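Local coordinates for protein tRNA dimethylallyltransferase (PDB 3EXA) that probably transfers a dimethylallyl group from dimethylallyl diphosphate onto adenosine 37 of tRNAs that read codons beginning with uridine, at residues F72-F77 and F112-I117; V108-N113 and R279-V284; S144-K149 and E167-T172; G57-L62 and R91-F96. All blocks are in the same frame, centred on the assembly; numbering follows the deposited sequence.

Contact 1. Residues F72-F77 and F112-I117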
loop_
_atom_site.group_PDB
_atom_site.type_symbol
_atom_site.label_atom_id
_atom_site.label_comp_id
_atom_site.label_asym_id
_atom_site.label_seq_id
_atom_site.Cartn_x
_atom_site.Cartn_y
_atom_site.Cartn_z
ATOM N N PHE A 72 -4.378 -11.845 16.881
ATOM C CA PHE A 72 -2.953 -12.129 17.022
ATOM C C PHE A 72 -2.412 -12.723 15.724
ATOM O O PHE A 72 -2.368 -13.944 15.555
ATOM C CB PHE A 72 -2.725 -13.115 18.177
ATOM C CG PHE A 72 -1.298 -13.181 18.640
ATOM C CD1 PHE A 72 -0.721 -12.100 19.297
ATOM C CD2 PHE A 72 -0.518 -14.303 18.381
ATOM C CE1 PHE A 72 0.612 -12.135 19.684
ATOM C CE2 PHE A 72 0.813 -14.343 18.766
ATOM C CZ PHE A 72 1.381 -13.255 19.418
ATOM N N SER A 73 -1.990 -11.851 14.815
ATOM C CA SER A 73 -1.471 -12.282 13.526
ATOM C C SER A 73 -0.057 -12.840 13.603
ATOM O O SER A 73 0.629 -12.730 14.624
ATOM C CB SER A 73 -1.473 -11.116 12.532
ATOM O OG SER A 73 -0.456 -10.177 12.853
ATOM N N VAL A 74 0.378 -13.431 12.499
ATOM C CA VAL A 74 1.710 -13.988 12.419
ATOM C C VAL A 74 2.718 -12.875 12.699
ATOM O O VAL A 74 3.696 -13.073 13.417
ATOM C CB VAL A 74 1.967 -14.571 11.028
ATOM C CG1 VAL A 74 1.986 -13.463 10.006
ATOM C CG2 VAL A 74 3.266 -15.326 11.023
ATOM N N ALA A 75 2.463 -11.698 12.139
ATOM C CA ALA A 75 3.348 -10.560 12.331
ATOM C C ALA A 75 3.450 -10.215 13.814
ATOM O O ALA A 75 4.537 -9.912 14.301
ATOM C CB ALA A 75 2.843 -9.358 11.543
ATOM N N ASP A 76 2.326 -10.258 14.529
ATOM C CA ASP A 76 2.347 -9.956 15.952
ATOM C C ASP A 76 3.256 -10.982 16.627
ATOM O O ASP A 76 4.090 -10.633 17.456
ATOM C CB ASP A 76 0.946 -10.044 16.591
ATOM C CG ASP A 76 -0.048 -9.033 16.019
ATOM O OD1 ASP A 76 0.286 -7.828 15.917
ATOM O OD2 ASP A 76 -1.187 -9.451 15.691
ATOM N N PHE A 77 3.097 -12.251 16.268
ATOM C CA PHE A 77 3.912 -13.302 16.868
ATOM C C PHE A 77 5.404 -13.101 16.613
ATOM O O PHE A 77 6.210 -13.180 17.540
ATOM C CB PHE A 77 3.488 -14.674 16.348
ATOM C CG PHE A 77 4.394 -15.790 16.788
ATOM C CD1 PHE A 77 5.167 -16.477 15.861
ATOM C CD2 PHE A 77 4.504 -16.126 18.132
ATOM C CE1 PHE A 77 6.043 -17.479 16.267
ATOM C CE2 PHE A 77 5.380 -17.128 18.546
ATOM C CZ PHE A 77 6.151 -17.806 17.610
ATOM N N PHE A 112 10.791 -13.439 7.898
ATOM C CA PHE A 112 10.087 -12.861 6.750
ATOM C C PHE A 112 9.824 -11.371 6.937
ATOM O O PHE A 112 9.442 -10.931 8.021
ATOM C CB PHE A 112 8.746 -13.564 6.516
ATOM C CG PHE A 112 8.868 -14.959 5.980
ATOM C CD1 PHE A 112 9.757 -15.253 4.954
ATOM C CD2 PHE A 112 8.058 -15.975 6.474
ATOM C CE1 PHE A 112 9.842 -16.544 4.427
ATOM C CE2 PHE A 112 8.133 -17.269 5.954
ATOM C CZ PHE A 112 9.024 -17.550 4.929
ATOM N N ASN A 113 10.021 -10.600 5.870
ATOM C CA ASN A 113 9.803 -9.155 5.916
ATOM C C ASN A 113 8.484 -8.803 6.596
ATOM O O ASN A 113 8.468 -8.116 7.619
ATOM C CB ASN A 113 9.787 -8.562 4.505
ATOM C CG ASN A 113 9.509 -7.065 4.510
ATOM O OD1 ASN A 113 9.034 -6.503 3.519
ATOM N ND2 ASN A 113 9.813 -6.410 5.629
ATOM N N LEU A 114 7.385 -9.275 6.007
ATOM C CA LEU A 114 6.031 -9.023 6.505
ATOM C C LEU A 114 5.682 -7.538 6.427
ATOM O O LEU A 114 4.996 -6.995 7.298
ATOM C CB LEU A 114 5.876 -9.526 7.946
ATOM C CG LEU A 114 5.766 -11.041 8.145
ATOM C CD1 LEU A 114 5.663 -11.333 9.629
ATOM C CD2 LEU A 114 4.547 -11.594 7.407
ATOM N N GLY A 115 6.166 -6.892 5.370
ATOM C CA GLY A 115 5.906 -5.480 5.167
ATOM C C GLY A 115 4.645 -5.269 4.350
ATOM O O GLY A 115 4.256 -6.130 3.554
ATOM N N ASP A 116 4.007 -4.120 4.554
ATOM C CA ASP A 116 2.779 -3.774 3.849
ATOM C C ASP A 116 3.007 -3.689 2.342
ATOM O O ASP A 116 4.137 -3.818 1.863
ATOM C CB ASP A 116 2.238 -2.427 4.349
ATOM C CG ASP A 116 1.970 -2.418 5.843
ATOM O OD1 ASP A 116 1.197 -3.280 6.316
ATOM O OD2 ASP A 116 2.529 -1.541 6.541
ATOM N N ILE A 117 1.924 -3.476 1.602
ATOM C CA ILE A 117 1.996 -3.356 0.151
ATOM C C ILE A 117 1.325 -2.063 -0.309
ATOM O O ILE A 117 0.099 -1.963 -0.325
ATOM C CB ILE A 117 1.310 -4.556 -0.558
ATOM C CG1 ILE A 117 2.083 -5.854 -0.286
ATOM C CG2 ILE A 117 1.245 -4.303 -2.056
ATOM C CD1 ILE A 117 1.904 -6.427 1.118
#

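Contact 2. Residues V108-N113 and R279-V284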
loop_
_atom_site.group_PDB
_atom_site.type_symbol
_atom_site.label_atom_id
_atom_site.label_comp_id
_atom_site.label_asym_id
_atom_site.label_seq_id
_atom_site.Cartn_x
_atom_site.Cartn_y
_atom_site.Cartn_z
ATOM N N VAL A 108 9.225 -16.990 11.914
ATOM C CA VAL A 108 10.278 -16.719 12.892
ATOM C C VAL A 108 11.635 -17.251 12.452
ATOM O O VAL A 108 12.644 -16.565 12.565
ATOM C CB VAL A 108 9.949 -17.361 14.251
ATOM C CG1 VAL A 108 11.181 -17.363 15.141
ATOM C CG2 VAL A 108 8.807 -16.611 14.908
ATOM N N ILE A 109 11.653 -18.478 11.947
ATOM C CA ILE A 109 12.909 -19.071 11.547
ATOM C C ILE A 109 13.458 -18.503 10.255
ATOM O O ILE A 109 14.603 -18.774 9.901
ATOM C CB ILE A 109 12.799 -20.594 11.397
ATOM C CG1 ILE A 109 11.883 -20.946 10.226
ATOM C CG2 ILE A 109 12.276 -21.202 12.671
ATOM C CD1 ILE A 109 11.888 -22.434 9.912
ATOM N N HIS A 110 12.652 -17.719 9.546
ATOM C CA HIS A 110 13.096 -17.133 8.285
ATOM C C HIS A 110 13.118 -15.613 8.330
ATOM O O HIS A 110 13.590 -14.966 7.397
ATOM C CB HIS A 110 12.196 -17.597 7.134
ATOM C CG HIS A 110 12.371 -19.038 6.775
ATOM N ND1 HIS A 110 11.321 -19.934 6.751
ATOM C CD2 HIS A 110 13.469 -19.741 6.408
ATOM C CE1 HIS A 110 11.765 -21.122 6.386
ATOM N NE2 HIS A 110 13.067 -21.033 6.170
ATOM N N GLN A 111 12.611 -15.040 9.414
ATOM C CA GLN A 111 12.587 -13.588 9.546
ATOM C C GLN A 111 11.934 -12.918 8.338
ATOM O O GLN A 111 12.464 -11.938 7.810
ATOM C CB GLN A 111 14.011 -13.046 9.705
ATOM C CG GLN A 111 14.645 -13.333 11.038
ATOM C CD GLN A 111 13.811 -12.818 12.187
ATOM O OE1 GLN A 111 12.794 -13.413 12.556
ATOM N NE2 GLN A 111 14.231 -11.700 12.758
ATOM N N PHE A 112 10.791 -13.439 7.898
ATOM C CA PHE A 112 10.087 -12.861 6.750
ATOM C C PHE A 112 9.824 -11.371 6.937
ATOM O O PHE A 112 9.442 -10.931 8.021
ATOM C CB PHE A 112 8.746 -13.564 6.516
ATOM C CG PHE A 112 8.868 -14.959 5.980
ATOM C CD1 PHE A 112 9.757 -15.253 4.954
ATOM C CD2 PHE A 112 8.058 -15.975 6.474
ATOM C CE1 PHE A 112 9.842 -16.544 4.427
ATOM C CE2 PHE A 112 8.133 -17.269 5.954
ATOM C CZ PHE A 112 9.024 -17.550 4.929
ATOM N N ASN A 113 10.021 -10.600 5.870
ATOM C CA ASN A 113 9.803 -9.155 5.916
ATOM C C ASN A 113 8.484 -8.803 6.596
ATOM O O ASN A 113 8.468 -8.116 7.619
ATOM C CB ASN A 113 9.787 -8.562 4.505
ATOM C CG ASN A 113 9.509 -7.065 4.510
ATOM O OD1 ASN A 113 9.034 -6.503 3.519
ATOM N ND2 ASN A 113 9.813 -6.410 5.629
ATOM N N ARG A 279 6.338 -32.095 7.145
ATOM C CA ARG A 279 6.991 -33.145 6.373
ATOM C C ARG A 279 7.539 -32.524 5.099
ATOM O O ARG A 279 8.499 -33.024 4.506
ATOM C CB ARG A 279 5.997 -34.252 6.000
ATOM C CG ARG A 279 5.816 -35.324 7.052
ATOM C CD ARG A 279 7.114 -36.092 7.243
ATOM N NE ARG A 279 6.988 -37.216 8.171
ATOM C CZ ARG A 279 7.950 -38.108 8.390
ATOM N NH1 ARG A 279 9.109 -38.008 7.746
ATOM N NH2 ARG A 279 7.760 -39.098 9.248
ATOM N N ASN A 280 6.922 -31.425 4.686
ATOM C CA ASN A 280 7.327 -30.725 3.475
ATOM C C ASN A 280 8.455 -29.741 3.750
ATOM O O ASN A 280 8.954 -29.095 2.829
ATOM C CB ASN A 280 6.131 -29.978 2.882
ATOM C CG ASN A 280 6.141 -29.974 1.372
ATOM O OD1 ASN A 280 5.405 -29.225 0.736
ATOM N ND2 ASN A 280 6.972 -30.827 0.786
ATOM N N LYS A 281 8.857 -29.613 5.012
ATOM C CA LYS A 281 9.949 -28.698 5.353
ATOM C C LYS A 281 11.283 -29.445 5.427
ATOM O O LYS A 281 11.434 -30.374 6.210
ATOM C CB LYS A 281 9.670 -28.003 6.691
ATOM C CG LYS A 281 8.452 -27.093 6.681
ATOM C CD LYS A 281 8.827 -25.671 7.044
ATOM C CE LYS A 281 9.811 -25.084 6.042
ATOM N NZ LYS A 281 10.254 -23.712 6.435
ATOM N N ALA A 282 12.245 -29.044 4.605
ATOM C CA ALA A 282 13.554 -29.689 4.609
ATOM C C ALA A 282 14.331 -29.262 5.857
ATOM O O ALA A 282 14.120 -28.165 6.380
ATOM C CB ALA A 282 14.335 -29.314 3.341
ATOM N N ASN A 283 15.226 -30.132 6.323
ATOM C CA ASN A 283 16.028 -29.865 7.515
ATOM C C ASN A 283 15.270 -30.195 8.811
ATOM O O ASN A 283 15.622 -29.712 9.890
ATOM C CB ASN A 283 16.490 -28.407 7.523
ATOM C CG ASN A 283 17.366 -28.074 6.333
ATOM O OD1 ASN A 283 17.580 -26.906 6.007
ATOM N ND2 ASN A 283 17.888 -29.107 5.680
ATOM N N VAL A 284 14.227 -31.016 8.695
ATOM C CA VAL A 284 13.439 -31.436 9.849
ATOM C C VAL A 284 13.704 -32.913 10.128
ATOM O O VAL A 284 13.268 -33.795 9.381
ATOM C CB VAL A 284 11.920 -31.236 9.617
ATOM C CG1 VAL A 284 11.142 -31.719 10.843
ATOM C CG2 VAL A 284 11.618 -29.765 9.356
#

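Contact 3. Residues S144-K149 and E167-T172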
loop_
_atom_site.group_PDB
_atom_site.type_symbol
_atom_site.label_atom_id
_atom_site.label_comp_id
_atom_site.label_asym_id
_atom_site.label_seq_id
_atom_site.Cartn_x
_atom_site.Cartn_y
_atom_site.Cartn_z
ATOM N N SER A 144 -2.586 -1.081 -22.855
ATOM C CA SER A 144 -3.039 -2.048 -23.864
ATOM C C SER A 144 -1.912 -3.000 -24.294
ATOM O O SER A 144 -2.158 -4.144 -24.680
ATOM C CB SER A 144 -3.586 -1.289 -25.088
ATOM O OG SER A 144 -4.284 -2.131 -25.985
ATOM N N LYS A 145 -0.675 -2.516 -24.224
ATOM C CA LYS A 145 0.486 -3.314 -24.595
ATOM C C LYS A 145 0.940 -4.205 -23.431
ATOM O O LYS A 145 1.718 -5.144 -23.623
ATOM C CB LYS A 145 1.645 -2.400 -25.013
ATOM C CG LYS A 145 2.929 -3.141 -25.355
ATOM C CD LYS A 145 4.140 -2.245 -25.231
ATOM C CE LYS A 145 5.435 -3.054 -25.243
ATOM N NZ LYS A 145 6.626 -2.223 -24.845
ATOM N N ILE A 146 0.451 -3.905 -22.229
ATOM C CA ILE A 146 0.808 -4.662 -21.026
ATOM C C ILE A 146 -0.371 -5.534 -20.568
ATOM O O ILE A 146 -0.230 -6.388 -19.694
ATOM C CB ILE A 146 1.230 -3.688 -19.872
ATOM C CG1 ILE A 146 2.330 -4.313 -19.008
ATOM C CG2 ILE A 146 0.035 -3.353 -19.008
ATOM C CD1 ILE A 146 1.884 -5.486 -18.150
ATOM N N ASP A 147 -1.531 -5.319 -21.177
ATOM C CA ASP A 147 -2.734 -6.074 -20.839
ATOM C C ASP A 147 -3.896 -5.552 -21.682
ATOM O O ASP A 147 -4.708 -4.746 -21.220
ATOM C CB ASP A 147 -3.065 -5.919 -19.352
ATOM C CG ASP A 147 -4.342 -6.640 -18.958
ATOM O OD1 ASP A 147 -4.771 -6.501 -17.791
ATOM O OD2 ASP A 147 -4.917 -7.346 -19.815
ATOM N N PRO A 148 -3.994 -6.013 -22.936
ATOM C CA PRO A 148 -5.069 -5.574 -23.829
ATOM C C PRO A 148 -6.478 -5.841 -23.311
ATOM O O PRO A 148 -7.393 -5.065 -23.575
ATOM C CB PRO A 148 -4.766 -6.326 -25.123
ATOM C CG PRO A 148 -4.115 -7.587 -24.632
ATOM C CD PRO A 148 -3.182 -7.070 -23.563
ATOM N N LYS A 149 -6.649 -6.936 -22.573
ATOM C CA LYS A 149 -7.960 -7.300 -22.027
ATOM C C LYS A 149 -8.552 -6.187 -21.157
ATOM O O LYS A 149 -9.694 -5.767 -21.360
ATOM C CB LYS A 149 -7.847 -8.595 -21.206
ATOM C CG LYS A 149 -9.157 -9.039 -20.541
ATOM C CD LYS A 149 -8.960 -10.126 -19.471
ATOM C CE LYS A 149 -8.447 -11.460 -20.035
ATOM N NZ LYS A 149 -9.396 -12.146 -20.965
ATOM N N GLU A 167 -1.004 1.012 -12.079
ATOM C CA GLU A 167 -0.362 0.974 -10.768
ATOM C C GLU A 167 -0.521 -0.411 -10.155
ATOM O O GLU A 167 0.408 -0.940 -9.548
ATOM C CB GLU A 167 -0.964 2.011 -9.808
ATOM C CG GLU A 167 -0.882 3.472 -10.243
ATOM C CD GLU A 167 -1.320 4.431 -9.136
ATOM O OE1 GLU A 167 -0.515 4.694 -8.221
ATOM O OE2 GLU A 167 -2.470 4.913 -9.165
ATOM N N ILE A 168 -1.709 -0.986 -10.310
ATOM C CA ILE A 168 -1.983 -2.310 -9.773
ATOM C C ILE A 168 -1.051 -3.341 -10.402
ATOM O O ILE A 168 -0.550 -4.237 -9.718
ATOM C CB ILE A 168 -3.443 -2.724 -10.023
ATOM C CG1 ILE A 168 -4.374 -1.889 -9.127
ATOM C CG2 ILE A 168 -3.614 -4.212 -9.764
ATOM C CD1 ILE A 168 -5.863 -2.216 -9.268
ATOM N N ILE A 169 -0.809 -3.200 -11.704
ATOM C CA ILE A 169 0.062 -4.114 -12.444
ATOM C C ILE A 169 1.498 -4.000 -11.947
ATOM O O ILE A 169 2.165 -5.011 -11.699
ATOM C CB ILE A 169 0.002 -3.822 -13.971
ATOM C CG1 ILE A 169 -1.391 -4.191 -14.502
ATOM C CG2 ILE A 169 1.102 -4.590 -14.708
ATOM C CD1 ILE A 169 -1.663 -3.793 -15.951
ATOM N N LYS A 170 1.965 -2.764 -11.795
ATOM C CA LYS A 170 3.314 -2.500 -11.309
ATOM C C LYS A 170 3.508 -3.122 -9.924
ATOM O O LYS A 170 4.629 -3.418 -9.525
ATOM C CB LYS A 170 3.569 -0.990 -11.236
ATOM C CG LYS A 170 4.991 -0.612 -10.817
ATOM C CD LYS A 170 4.998 0.524 -9.786
ATOM C CE LYS A 170 4.362 0.093 -8.459
ATOM N NZ LYS A 170 4.121 1.236 -7.525
ATOM N N LEU A 171 2.421 -3.313 -9.183
ATOM C CA LEU A 171 2.539 -3.914 -7.863
ATOM C C LEU A 171 2.937 -5.378 -7.964
ATOM O O LEU A 171 3.792 -5.847 -7.217
ATOM C CB LEU A 171 1.228 -3.803 -7.094
ATOM C CG LEU A 171 1.038 -2.516 -6.293
ATOM C CD1 LEU A 171 -0.333 -2.542 -5.636
ATOM C CD2 LEU A 171 2.128 -2.394 -5.233
ATOM N N THR A 172 2.326 -6.092 -8.901
ATOM C CA THR A 172 2.609 -7.508 -9.082
ATOM C C THR A 172 3.841 -7.780 -9.943
ATOM O O THR A 172 3.995 -8.876 -10.479
ATOM C CB THR A 172 1.405 -8.227 -9.715
ATOM O OG1 THR A 172 1.630 -9.642 -9.693
ATOM C CG2 THR A 172 1.216 -7.773 -11.154
#

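Contact 4. Residues G57-L62 and R91-F96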
loop_
_atom_site.group_PDB
_atom_site.type_symbol
_atom_site.label_atom_id
_atom_site.label_comp_id
_atom_site.label_asym_id
_atom_site.label_seq_id
_atom_site.Cartn_x
_atom_site.Cartn_y
_atom_site.Cartn_z
ATOM N N GLY A 57 9.109 -26.108 36.068
ATOM C CA GLY A 57 10.194 -25.152 36.228
ATOM C C GLY A 57 10.665 -24.418 34.985
ATOM O O GLY A 57 11.103 -23.268 35.069
ATOM N N VAL A 58 10.594 -25.077 33.836
ATOM C CA VAL A 58 11.027 -24.445 32.602
ATOM C C VAL A 58 10.133 -23.252 32.317
ATOM O O VAL A 58 8.908 -23.356 32.358
ATOM C CB VAL A 58 10.947 -25.409 31.407
ATOM C CG1 VAL A 58 11.422 -24.703 30.144
ATOM C CG2 VAL A 58 11.790 -26.647 31.676
ATOM N N PRO A 59 10.733 -22.092 32.045
ATOM C CA PRO A 59 9.953 -20.885 31.754
ATOM C C PRO A 59 9.352 -20.875 30.344
ATOM O O PRO A 59 10.013 -21.244 29.365
ATOM C CB PRO A 59 10.970 -19.765 31.953
ATOM C CG PRO A 59 12.252 -20.419 31.537
ATOM C CD PRO A 59 12.160 -21.771 32.194
ATOM N N HIS A 60 8.095 -20.456 30.252
ATOM C CA HIS A 60 7.414 -20.395 28.974
ATOM C C HIS A 60 6.915 -18.995 28.646
ATOM O O HIS A 60 6.409 -18.279 29.513
ATOM C CB HIS A 60 6.252 -21.393 28.946
ATOM C CG HIS A 60 6.688 -22.821 28.961
ATOM N ND1 HIS A 60 6.088 -23.794 28.187
ATOM C CD2 HIS A 60 7.662 -23.451 29.661
ATOM C CE1 HIS A 60 6.671 -24.954 28.409
ATOM N NE2 HIS A 60 7.632 -24.772 29.304
ATOM N N HIS A 61 7.055 -18.611 27.382
ATOM C CA HIS A 61 6.633 -17.289 26.946
ATOM C C HIS A 61 5.519 -17.301 25.912
ATOM O O HIS A 61 5.330 -18.281 25.186
ATOM C CB HIS A 61 7.821 -16.530 26.355
ATOM C CG HIS A 61 9.035 -16.525 27.227
ATOM N ND1 HIS A 61 9.833 -17.633 27.396
ATOM C CD2 HIS A 61 9.571 -15.550 27.997
ATOM C CE1 HIS A 61 10.811 -17.344 28.236
ATOM N NE2 HIS A 61 10.675 -16.088 28.616
ATOM N N LEU A 62 4.803 -16.181 25.849
ATOM C CA LEU A 62 3.719 -15.994 24.901
ATOM C C LEU A 62 2.469 -16.796 25.236
ATOM O O LEU A 62 1.721 -17.225 24.354
ATOM C CB LEU A 62 4.217 -16.322 23.496
ATOM C CG LEU A 62 4.840 -15.154 22.710
ATOM C CD1 LEU A 62 5.574 -14.166 23.619
ATOM C CD2 LEU A 62 5.765 -15.733 21.675
ATOM N N ARG A 91 20.502 -14.183 28.533
ATOM C CA ARG A 91 20.511 -14.851 29.834
ATOM C C ARG A 91 21.410 -16.070 29.814
ATOM O O ARG A 91 21.609 -16.714 30.839
ATOM C CB ARG A 91 19.103 -15.301 30.234
ATOM C CG ARG A 91 18.222 -14.218 30.815
ATOM C CD ARG A 91 16.890 -14.800 31.282
ATOM N NE ARG A 91 15.975 -15.138 30.189
ATOM C CZ ARG A 91 15.314 -14.245 29.454
ATOM N NH1 ARG A 91 15.466 -12.949 29.683
ATOM N NH2 ARG A 91 14.481 -14.644 28.499
ATOM N N GLY A 92 21.941 -16.389 28.636
ATOM C CA GLY A 92 22.815 -17.542 28.498
ATOM C C GLY A 92 22.038 -18.844 28.423
ATOM O O GLY A 92 22.557 -19.904 28.762
ATOM N N ARG A 93 20.790 -18.753 27.975
ATOM C CA ARG A 93 19.910 -19.903 27.850
ATOM C C ARG A 93 19.670 -20.210 26.383
ATOM O O ARG A 93 19.921 -19.372 25.512
ATOM C CB ARG A 93 18.562 -19.597 28.494
ATOM C CG ARG A 93 18.640 -19.123 29.916
ATOM C CD ARG A 93 18.754 -20.290 30.846
ATOM N NE ARG A 93 18.612 -19.883 32.235
ATOM C CZ ARG A 93 17.491 -19.404 32.765
ATOM N NH1 ARG A 93 16.407 -19.267 32.017
ATOM N NH2 ARG A 93 17.447 -19.076 34.052
ATOM N N LEU A 94 19.155 -21.406 26.118
ATOM C CA LEU A 94 18.858 -21.826 24.756
ATOM C C LEU A 94 17.360 -21.714 24.465
ATOM O O LEU A 94 16.539 -22.372 25.111
ATOM C CB LEU A 94 19.323 -23.267 24.549
ATOM C CG LEU A 94 18.959 -23.901 23.211
ATOM C CD1 LEU A 94 19.578 -23.104 22.074
ATOM C CD2 LEU A 94 19.449 -25.326 23.197
ATOM N N PRO A 95 16.985 -20.877 23.484
ATOM C CA PRO A 95 15.578 -20.691 23.122
ATOM C C PRO A 95 14.969 -21.864 22.359
ATOM O O PRO A 95 15.546 -22.370 21.394
ATOM C CB PRO A 95 15.608 -19.416 22.288
ATOM C CG PRO A 95 16.902 -19.548 21.570
ATOM C CD PRO A 95 17.843 -19.993 22.679
ATOM N N PHE A 96 13.786 -22.271 22.811
ATOM C CA PHE A 96 13.028 -23.382 22.240
ATOM C C PHE A 96 11.683 -22.909 21.655
ATOM O O PHE A 96 10.856 -22.335 22.366
ATOM C CB PHE A 96 12.756 -24.424 23.342
ATOM C CG PHE A 96 13.855 -25.447 23.528
ATOM C CD1 PHE A 96 13.774 -26.693 22.906
ATOM C CD2 PHE A 96 14.953 -25.176 24.340
ATOM C CE1 PHE A 96 14.773 -27.661 23.082
ATOM C CE2 PHE A 96 15.956 -26.136 24.523
ATOM C CZ PHE A 96 15.862 -27.385 23.891
#

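Contact 1. Residues F72-F77 and F112-I117
Leu114 lays its two methyls over the first turn of helix 74-90, one against each of two successive residues. CD1 comes down on the backbone at Ala75, 3.6 Å from Ala75 CA and 3.9 Å from Ala75 CB. The other methyl, CD2, meets Val74 CG1 at 4.1 Å, with the two branched side chains crossing at a slant. Chi2 of Leu114, near 178°, sets CD1 anti to CA, directed at Ala75, and leaves CD2 for Val74; the backbone here has a positive phi, in the loop between helices 102-110 and 121-133. Gln78, one turn further along helix 74-90, also packs on Leu114 and bonds through NE2 to Phe112 O, a polar tie from just outside the two segments. Behind the apolar patch the helix start is fixed by a capping box: Asp76 N donates to Ser73 OG at 3.2 Å, and Ser73 N returns a 2.7 Å bond to Asp76 OD2, met on the anti side of the carboxylate. Val74 also packs on Ala107 and on Glu128 of the second subunit. Between the two segments themselves only carbon meets carbon, with no hydrogen bond to set a direction, consistent with the poor order of Leu114.

Contact 2. Residues V108-N113 and R279-V284
Lys281 reaches, by a bent chain, toward the end of helix 102-110 and points its ammonium at the rim of the His110 ring. In this P-loop NTPase-like fold, with its parallel sheet, the lysine sits on the loop leading from helix 256-279 to the outermost strand 284-288, while His110 lies near the end of the helix that follows the central strand 94-98. The close-packed part is small. Lys281 NZ lies in the plane of the imidazole, 3.0 Å from His110 CE1, and stands 3.9 Å from both His110 ND1 and His110 NE2. That approach is short for a nitrogen facing a ring carbon, so its exact value is doubtful. Ile109 adds an apolar neighbour, its CD1 meeting Lys281 NZ tip to tip at 4.0 Å. Ile109 CG1 lies over the rim of one face of the His110 ring, 3.7 Å above the plane. Outside the two segments Asn106 ties both partners together: its OD1 takes a weak hydrogen bond from Lys281 NZ, and its O a weak one from His110 ND1.

The other side is loose. The nearest pair of CA atoms, Ile109 and Lys281, is 11.8 Å apart, and Lys281 is the one side chain of 279-284 that crosses to meet Ile109 and His110, while Ala282 and Asn283 face solvent. Arg279, in a region thought to meet the substrate tRNA, lies on Trp286 in a cation-pi contact. Phe112 leads away to the second subunit, where Arg160 of that chain makes another; within its own chain the Phe112 ring carries His110 CB 3.7 Å above one face, offset toward the rim.

Contact 3. Residues S144-K149 and E167-T172
Asp147 OD2 takes a weak hydrogen bond from Ala150 N and so caps the start of helix 148-151, while the CB of the same residue rests 4.2 Å from Ile169 CD1. The carboxylate thus serves its own helix, and the contact with helix 159-171 is left to carbon. Most of it comes from Ile146 and Ile169, which lie alongside each other, running in opposite senses, and touch at two points: Ile146 CG2 against Ile169 CD1 at 3.5 Å, and Ile146 CD1 against Ile169 CG2 at 3.6 Å. Each isoleucine therefore gives one gamma methyl and one delta methyl, paired crosswise. In Ile169 the CG1 branch is extended (chi2 172°), which sends CD1 out to Ile146 CG2 and Asp147 CB. The pair joins neighbours of an all-helical part of the chain, far from the parallel sheet: the turn between helices 136-144 and 148-151 leans on the last turns of helix 159-171. That helix turns another side to the second subunit, where Leu171 packs on Leu171 of the other chain and Leu171 O bonds Arg164 NH1 of that chain. Ile146 itself lies at the surface.

Contact 4. Residues G57-L62 and R91-F96
His61 brings the NE2 corner of its ring to the guanidinium of Arg91, with His61 NE2 4.1 Å from Arg91 NH2. The two side chains approach head-on from their two segments and the planes of their flat groups differ by only 20°, yet the approach is oblique and the distance is too long for a bond. What holds each of them lies elsewhere. His61 ND1 is hydrogen-bonded to Val31 O, which fixes the rotation of the imidazole, and Arg91 NH2 forms a salt bridge with Glu30 OE1. The Arg91 chain bends at chi3 (-74°), turning its end group toward that carboxylate and past the histidine. Glu30 probably balances the positive charge nearby.

A second touch lies beside the first. Pro59 CG stands 4.3 Å from Arg93 NH1, again obliquely, and Arg93 NH1 bridges to Glu30 OE2. One glutamate is therefore gripped by two arginines, one on each carboxylate oxygen, and the 57-62 segment meets them through a proline ring and an imidazole. Between the arginines, Gly92 ends helix 74-90 in a Schellman motif with positive phi.

The topology explains why the segments meet only through side chains. Strand 60-61 leads through helix 74-90 to the parallel strand 94-98, a beta-alpha-beta crossover, and strand 29-33 occupies the place between the two in the sheet. Pro59 and His61 make backbone bonds to one side of that middle strand, Leu94 bonds Glu30 on its other side, and Leu84 of helix 74-90 packs on His61.

In the fold
From the N terminus, contact 4 opens at 57-62, contact 1 follows at 72-77, and contact 4 closes at 91-96, so the two cross: helix 74-90 belongs to both loops, and Phe77 packs on Leu62 where they touch. Contact 2 starts at 108-113, overlapping the 112-117 segment that closes contact 1, and ends only at 279-284. Contact 3, a short loop closed between the turn at 144-149 and the end of helix 159-171, falls wholly within that span. Contact 4 joins edge strand 60-61 to the turn before strand 94-98; contact 2 joins the loop before edge strand 284-288 to helix 102-110. Contact 1 lies where the chain leaves for the helical part, and Ile117 meets Leu171 there.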